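Local structure of short-chain-enoyl-CoA hydratase (Clostridium acetobutylicum, 5Z7R) at residues I68-E73 and R80-L85; P99-V104 and N190-I195; I121-S126 and S186-T191. The protein catalyses the reversible hydration of short-chain enoyl-CoA thioesters such as crotonyl-CoA to (3S)-3-hydroxyacyl-CoA. All coordinates share one frame; numbering follows the deposited sequence.

Contact 1 (I68-E73 and R80-L85); sequences ISEMKE and RKFGIL
Met71 lays its thioether against one corner of the Phe82 ring, a Met-aromatic contact between the short helix 68-71 and the long helix 76-95 of the crotonase fold. The sulfur, SD of Met71, is 3.5 Å from CE2 of Phe82 and stands 4.7 Å from the ring centroid. That line runs 66° off the ring normal, so the approach is oblique. CG of Met71 adds a second touch, 3.6 Å from CE2 of Phe82, and the two side chains cross at about a right angle. Methionine suits the place because its unbranched chain is flexible and its sulfur polarisable, so it can bend to follow a ring: here it is extended as far as SD and then turns at chi3 (-85°), leaving CE 4.1 Å from CE2 of Phe82. The phenylalanine reaches out from its helix with CG anti to the backbone N (chi1 -165°).

Further out, the ring of Phe82 also meets that of Phe143 and touches Met74. Met71 is packed on Ala66, and its side chain lies about 7 Å from that of Glu134, the probable proton acceptor, which places this apolar pair close to the probable active site. Glu70 borders the aromatic ring, its carboxylate held by a hydrogen bond to Ser30; its OE1 comes within 4.4 Å of CE1 of Phe82.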
# COMPACT_ATOMS: atom_id res chain seq x y z
N ILE A 68 -12.36 17.29 -28.50
CA ILE A 68 -11.50 16.38 -29.25
C ILE A 68 -10.59 17.11 -30.26
O ILE A 68 -9.63 16.52 -30.75
CB ILE A 68 -12.35 15.34 -30.00
CG1 ILE A 68 -13.22 14.56 -29.00
CG2 ILE A 68 -11.49 14.40 -30.84
CD1 ILE A 68 -12.46 14.00 -27.83
N SER A 69 -10.91 18.37 -30.57
CA SER A 69 -10.07 19.17 -31.46
C SER A 69 -8.75 19.50 -30.81
O SER A 69 -7.73 19.55 -31.49
CB SER A 69 -10.73 20.49 -31.83
OG SER A 69 -11.94 20.24 -32.46
N GLU A 70 -8.78 19.74 -29.50
CA GLU A 70 -7.55 20.09 -28.83
C GLU A 70 -6.65 18.87 -28.79
O GLU A 70 -5.44 19.01 -28.74
CB GLU A 70 -7.80 20.62 -27.43
CG GLU A 70 -8.61 21.90 -27.40
CD GLU A 70 -8.77 22.45 -25.99
OE1 GLU A 70 -8.68 21.65 -25.03
OE2 GLU A 70 -8.99 23.69 -25.86
N MET A 71 -7.25 17.68 -28.88
CA MET A 71 -6.55 16.41 -28.63
C MET A 71 -6.02 15.68 -29.86
O MET A 71 -4.99 15.00 -29.77
CB MET A 71 -7.48 15.45 -27.86
CG MET A 71 -7.49 15.71 -26.37
SD MET A 71 -8.54 14.59 -25.43
CE MET A 71 -10.09 15.45 -25.64
N LYS A 72 -6.72 15.80 -30.99
CA LYS A 72 -6.49 14.97 -32.17
C LYS A 72 -5.04 14.84 -32.65
O LYS A 72 -4.67 13.80 -33.24
CB LYS A 72 -7.32 15.49 -33.34
CG LYS A 72 -7.05 14.77 -34.66
CD LYS A 72 -8.08 15.16 -35.70
CE LYS A 72 -7.49 15.10 -37.10
NZ LYS A 72 -6.63 16.28 -37.38
N GLU A 73 -4.25 15.90 -32.47
CA GLU A 73 -2.90 15.95 -33.03
C GLU A 73 -1.85 15.86 -31.96
O GLU A 73 -0.66 15.94 -32.27
CB GLU A 73 -2.70 17.23 -33.85
CG GLU A 73 -3.52 17.29 -35.14
CD GLU A 73 -3.23 16.16 -36.12
OE1 GLU A 73 -2.05 15.80 -36.31
OE2 GLU A 73 -4.19 15.65 -36.72
N ARG A 80 0.28 12.68 -22.53
CA ARG A 80 0.65 12.53 -21.13
C ARG A 80 0.43 13.83 -20.37
O ARG A 80 -0.22 13.80 -19.35
CB ARG A 80 2.09 12.03 -21.04
CG ARG A 80 2.78 12.18 -19.70
CD ARG A 80 4.20 11.61 -19.75
NE ARG A 80 4.68 11.41 -18.41
CZ ARG A 80 5.11 12.36 -17.61
NH1 ARG A 80 5.15 13.64 -17.99
NH2 ARG A 80 5.50 12.05 -16.38
N LYS A 81 0.93 14.97 -20.88
CA LYS A 81 0.86 16.24 -20.14
C LYS A 81 -0.58 16.65 -19.95
O LYS A 81 -0.96 17.08 -18.87
CB LYS A 81 1.64 17.38 -20.83
CG LYS A 81 2.07 18.48 -19.83
CD LYS A 81 2.32 19.86 -20.47
CE LYS A 81 3.75 20.09 -21.01
NZ LYS A 81 4.58 21.07 -20.23
N PHE A 82 -1.38 16.53 -21.01
CA PHE A 82 -2.82 16.79 -20.92
C PHE A 82 -3.44 15.99 -19.75
O PHE A 82 -4.01 16.58 -18.80
CB PHE A 82 -3.47 16.40 -22.23
CG PHE A 82 -4.85 16.93 -22.42
CD1 PHE A 82 -5.12 18.29 -22.31
CD2 PHE A 82 -5.90 16.08 -22.75
CE1 PHE A 82 -6.40 18.79 -22.50
CE2 PHE A 82 -7.18 16.57 -22.93
CZ PHE A 82 -7.44 17.93 -22.82
N GLY A 83 -3.25 14.67 -19.79
CA GLY A 83 -3.74 13.77 -18.74
C GLY A 83 -3.40 14.25 -17.35
O GLY A 83 -4.26 14.32 -16.48
N ILE A 84 -2.13 14.60 -17.14
CA ILE A 84 -1.68 15.05 -15.83
C ILE A 84 -2.38 16.34 -15.42
O ILE A 84 -2.73 16.54 -14.25
CB ILE A 84 -0.11 15.24 -15.80
CG1 ILE A 84 0.58 13.87 -15.79
CG2 ILE A 84 0.36 16.04 -14.59
CD1 ILE A 84 2.08 13.90 -16.00
N LEU A 85 -2.58 17.25 -16.36
CA LEU A 85 -3.13 18.57 -16.00
C LEU A 85 -4.61 18.47 -15.64
O LEU A 85 -5.04 19.04 -14.65
CB LEU A 85 -2.89 19.58 -17.12
CG LEU A 85 -1.40 19.89 -17.35
CD1 LEU A 85 -1.22 21.03 -18.36
CD2 LEU A 85 -0.64 20.18 -16.04

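Contact 2 (P99-V104 and N190-I195)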
# COMPACT_ATOMS: atom_id res chain seq x y z
N PRO A 99 -16.92 19.89 1.29
CA PRO A 99 -17.62 18.86 0.56
C PRO A 99 -18.16 19.35 -0.75
O PRO A 99 -18.66 20.47 -0.81
CB PRO A 99 -18.78 18.55 1.47
CG PRO A 99 -18.22 18.80 2.83
CD PRO A 99 -17.47 20.06 2.64
N VAL A 100 -18.07 18.54 -1.80
CA VAL A 100 -18.63 18.95 -3.05
C VAL A 100 -19.56 17.90 -3.64
O VAL A 100 -19.24 16.72 -3.69
CB VAL A 100 -17.58 19.53 -4.04
CG1 VAL A 100 -16.18 19.46 -3.48
CG2 VAL A 100 -17.71 18.98 -5.44
N ILE A 101 -20.73 18.40 -4.05
CA ILE A 101 -21.84 17.63 -4.51
C ILE A 101 -21.95 17.90 -5.99
O ILE A 101 -22.08 19.07 -6.40
CB ILE A 101 -23.14 18.08 -3.79
CG1 ILE A 101 -23.05 17.83 -2.28
CG2 ILE A 101 -24.39 17.36 -4.30
CD1 ILE A 101 -23.80 18.87 -1.47
N ALA A 102 -21.89 16.84 -6.78
CA ALA A 102 -22.23 16.93 -8.18
C ALA A 102 -23.75 16.76 -8.40
O ALA A 102 -24.32 15.68 -8.12
CB ALA A 102 -21.51 15.86 -8.95
N ALA A 103 -24.40 17.81 -8.90
CA ALA A 103 -25.78 17.68 -9.34
C ALA A 103 -25.77 17.39 -10.81
O ALA A 103 -25.70 18.26 -11.66
CB ALA A 103 -26.56 18.94 -9.03
N VAL A 104 -25.84 16.11 -11.13
CA VAL A 104 -25.67 15.71 -12.50
C VAL A 104 -27.03 15.86 -13.11
O VAL A 104 -27.96 15.09 -12.83
CB VAL A 104 -25.14 14.27 -12.61
CG1 VAL A 104 -24.98 13.83 -14.06
CG2 VAL A 104 -23.82 14.17 -11.88
N ASN A 190 -32.86 21.51 -5.59
CA ASN A 190 -33.40 21.52 -4.23
C ASN A 190 -32.78 20.36 -3.49
O ASN A 190 -32.35 20.53 -2.34
CB ASN A 190 -34.95 21.39 -4.13
CG ASN A 190 -35.68 22.66 -4.51
OD1 ASN A 190 -35.16 23.78 -4.38
ND2 ASN A 190 -36.91 22.50 -5.01
N THR A 191 -32.74 19.19 -4.13
CA THR A 191 -32.16 18.04 -3.41
C THR A 191 -30.69 18.33 -3.00
O THR A 191 -30.36 18.24 -1.81
CB THR A 191 -32.27 16.72 -4.18
OG1 THR A 191 -33.63 16.53 -4.56
CG2 THR A 191 -31.84 15.56 -3.32
N ALA A 192 -29.85 18.72 -3.97
CA ALA A 192 -28.47 19.17 -3.71
C ALA A 192 -28.36 20.19 -2.59
O ALA A 192 -27.51 20.05 -1.69
CB ALA A 192 -27.88 19.76 -4.95
N LYS A 193 -29.24 21.21 -2.62
CA LYS A 193 -29.19 22.31 -1.67
C LYS A 193 -29.60 21.86 -0.32
O LYS A 193 -29.05 22.35 0.67
CB LYS A 193 -30.04 23.53 -2.10
CG LYS A 193 -29.47 24.30 -3.29
CD LYS A 193 -30.04 25.70 -3.50
CE LYS A 193 -30.41 25.95 -4.96
NZ LYS A 193 -29.91 27.25 -5.50
N GLU A 194 -30.53 20.92 -0.23
CA GLU A 194 -30.89 20.43 1.09
C GLU A 194 -29.79 19.52 1.64
O GLU A 194 -29.46 19.60 2.83
CB GLU A 194 -32.31 19.82 1.15
CG GLU A 194 -32.53 18.46 0.50
CD GLU A 194 -33.96 18.26 -0.04
OE1 GLU A 194 -34.40 17.08 -0.10
OE2 GLU A 194 -34.62 19.25 -0.45
N ILE A 195 -29.15 18.72 0.78
CA ILE A 195 -27.93 18.02 1.23
C ILE A 195 -26.86 19.04 1.68
O ILE A 195 -26.39 18.98 2.78
CB ILE A 195 -27.37 17.05 0.17
CG1 ILE A 195 -28.35 15.91 -0.03
CG2 ILE A 195 -26.00 16.51 0.60
CD1 ILE A 195 -28.20 15.19 -1.36
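Ile101 and Ile195 meet through their branch ends, CD1 of Ile101 lying 3.8 Å from CG2 of Ile195, and the two side chains meet at a slant. In Ile101 the CG1 arm stands anti to the carbonyl carbon (chi1 -63°), which carries CD1 out to the helix. There the same methyl also comes 3.9 Å from the carbonyl O of Ala192, so it touches helix backbone as well as side chain. The other branch of Ile101 is turned to Ala192: its CG2 is 4.3 Å from CB of that alanine.

Ala103, two residues further along the strand, points the same way as Ile101 and brings its CB to 4.4 Å from CB of Ala192. The small methyl groups suit this place, since the backbones come nearest here, with 6.4 Å between CA of Ala103 and CA of Ala192.

The arrangement is helix-on-sheet packing in the crotonase fold. Strand 100-104 lies inside the mixed sheet between strands 51-56 and 121-125, and helix 188-201 lies along one face of it. The axes of segments 100-104 and 190-195 come within 9.1 Å, and their directions are nearly antiparallel, at 170°. A beta-branched isoleucine fits an extended strand and still offers two branches to the helix, whereas alanine lets the helix settle close.

The layer continues beyond these residues. Ala192 also packs on Ile53 of strand 51-56, while Ile101 reaches Ala196 one turn further along the helix. Ile195 extends the packing across a subunit boundary, where it touches Thr164 of a neighbouring subunit.

Contact 3 (I121-S126 and S186-T191)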
# COMPACT_ATOMS: atom_id res chain seq x y z
N ILE A 121 -20.03 13.58 -3.33
CA ILE A 121 -21.36 13.01 -3.43
C ILE A 121 -21.93 13.26 -4.82
O ILE A 121 -21.88 14.38 -5.33
CB ILE A 121 -22.27 13.67 -2.38
CG1 ILE A 121 -21.84 13.24 -0.98
CG2 ILE A 121 -23.73 13.29 -2.57
CD1 ILE A 121 -22.19 14.24 0.10
N ARG A 122 -22.45 12.23 -5.45
CA ARG A 122 -23.10 12.39 -6.73
C ARG A 122 -24.60 12.13 -6.55
O ARG A 122 -25.03 11.21 -5.81
CB ARG A 122 -22.58 11.39 -7.76
CG ARG A 122 -21.23 11.75 -8.35
CD ARG A 122 -20.36 10.55 -8.78
NE ARG A 122 -20.02 9.65 -7.67
CZ ARG A 122 -19.28 9.98 -6.63
NH1 ARG A 122 -18.76 11.21 -6.51
NH2 ARG A 122 -19.05 9.08 -5.69
N ILE A 123 -25.36 12.93 -7.27
CA ILE A 123 -26.80 12.89 -7.27
C ILE A 123 -27.17 13.23 -8.70
O ILE A 123 -26.45 13.96 -9.37
CB ILE A 123 -27.28 13.87 -6.18
CG1 ILE A 123 -27.99 13.10 -5.08
CG2 ILE A 123 -28.07 15.07 -6.68
CD1 ILE A 123 -27.35 13.31 -3.73
N ALA A 124 -28.22 12.63 -9.21
CA ALA A 124 -28.50 12.77 -10.63
C ALA A 124 -29.98 13.01 -10.84
O ALA A 124 -30.78 12.71 -9.95
CB ALA A 124 -28.08 11.53 -11.37
N SER A 125 -30.31 13.54 -12.03
CA SER A 125 -31.70 13.66 -12.47
C SER A 125 -32.04 12.54 -13.44
O SER A 125 -31.17 12.04 -14.17
CB SER A 125 -32.04 15.05 -13.06
OG SER A 125 -31.26 15.39 -14.19
N SER A 126 -33.30 12.12 -13.45
CA SER A 126 -33.66 10.84 -14.08
C SER A 126 -33.27 10.79 -15.55
O SER A 126 -33.20 9.72 -16.13
CB SER A 126 -35.16 10.51 -13.86
OG SER A 126 -36.01 11.45 -14.52
N SER A 186 -36.84 18.70 -12.09
CA SER A 186 -37.35 19.78 -11.28
C SER A 186 -36.90 19.75 -9.82
O SER A 186 -36.85 20.82 -9.19
CB SER A 186 -38.89 19.80 -11.35
OG SER A 186 -39.40 20.78 -10.46
N GLU A 187 -36.60 18.56 -9.27
CA GLU A 187 -36.16 18.41 -7.88
C GLU A 187 -34.61 18.52 -7.66
O GLU A 187 -34.15 18.74 -6.54
CB GLU A 187 -36.62 17.06 -7.34
CG GLU A 187 -38.12 16.80 -7.43
CD GLU A 187 -38.54 15.44 -6.85
OE1 GLU A 187 -37.77 14.45 -6.93
OE2 GLU A 187 -39.67 15.34 -6.33
N LEU A 188 -33.81 18.36 -8.71
CA LEU A 188 -32.33 18.24 -8.55
C LEU A 188 -31.62 19.26 -7.63
O LEU A 188 -30.98 18.90 -6.63
CB LEU A 188 -31.67 18.25 -9.93
CG LEU A 188 -30.15 18.01 -9.99
CD1 LEU A 188 -29.75 16.96 -8.97
CD2 LEU A 188 -29.73 17.57 -11.36
N MET A 189 -31.72 20.54 -7.95
CA MET A 189 -31.01 21.55 -7.18
C MET A 189 -31.55 21.69 -5.77
O MET A 189 -30.78 21.99 -4.85
CB MET A 189 -31.04 22.89 -7.91
CG MET A 189 -30.12 22.92 -9.13
SD MET A 189 -28.32 22.81 -8.77
CE MET A 189 -28.17 23.87 -7.33
N ASN A 190 -32.86 21.51 -5.59
CA ASN A 190 -33.40 21.52 -4.23
C ASN A 190 -32.78 20.36 -3.49
O ASN A 190 -32.35 20.53 -2.34
CB ASN A 190 -34.95 21.39 -4.13
CG ASN A 190 -35.68 22.66 -4.51
OD1 ASN A 190 -35.16 23.78 -4.38
ND2 ASN A 190 -36.91 22.50 -5.01
N THR A 191 -32.74 19.19 -4.13
CA THR A 191 -32.16 18.04 -3.41
C THR A 191 -30.69 18.33 -3.00
O THR A 191 -30.36 18.24 -1.81
CB THR A 191 -32.27 16.72 -4.18
OG1 THR A 191 -33.63 16.53 -4.56
CG2 THR A 191 -31.84 15.56 -3.32
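Leu188 spreads its two methyl groups over strand 121-125, one meeting Ile123 and the other Ser125, where the N-terminal part of helix 188-201 packs on the mixed sheet of the crotonase fold. The apolar contacts carry this meeting, with no hydrogen bond passing between the segments. CD1 of Leu188 lies 3.4 Å from CG2 of Ile123, tighter than usual for two carbons, and the two side chains run alongside each other, pointing opposite ways. CD2 takes the other side of the fork, 3.8 Å from CB of Ser125. Leucine suits the spot because its branch comes one carbon beyond CB, so a single stem can serve two strand residues. With CG anti to the backbone N (chi1 -175°), that stem is carried out toward the strand. Ile123 and Ser125, two residues apart, both point at the helix, while Ala124 between them points away. Ile123 is a beta-branched residue at home in a strand, and its CG2 methyl is the part it offers to the leucine; Ser125 is small enough to let Leu188 in close. The closest backbone approach is also here, CA of Ser125 being 6.1 Å from CA of Leu188.

Around this pair, Ile123 also packs on Lys181 of its own chain and on Gln160 of a neighbouring subunit, and Leu188 on Asn105.

The polar bonds lie within each side or reach to other parts of the chain. On the helix side, the carbonyl O of Glu187 is gripped twice by Thr191. The backbone N of Thr191 bonds it at 2.8 Å, and the hydroxyl OG1 of Thr191 donates to the same O of Glu187 at 3.0 Å from above the carbonyl plane, 58° out of it.

In the fold
All three contacts are buried, but they belong to two regions. Contacts 2 and 3 are neighbours, their centres 7 Å apart: both set helix 188-201 against adjacent strands of one sheet, share Asn190 and Thr191, and touch the same neighbouring subunit. Backbone pairing joins their strands, with Val104 N a probable hydrogen-bond partner of Ile123 O at 2.8 Å. Contact 1 lies about 30 and 31 Å from them, centre to centre, at the periphery of the chain, where two helices meet near the probable catalytic glutamates and other subunits. Aliphatic branches and methyls fill contacts 2 and 3, whereas sulfur and an aromatic ring make contact 1.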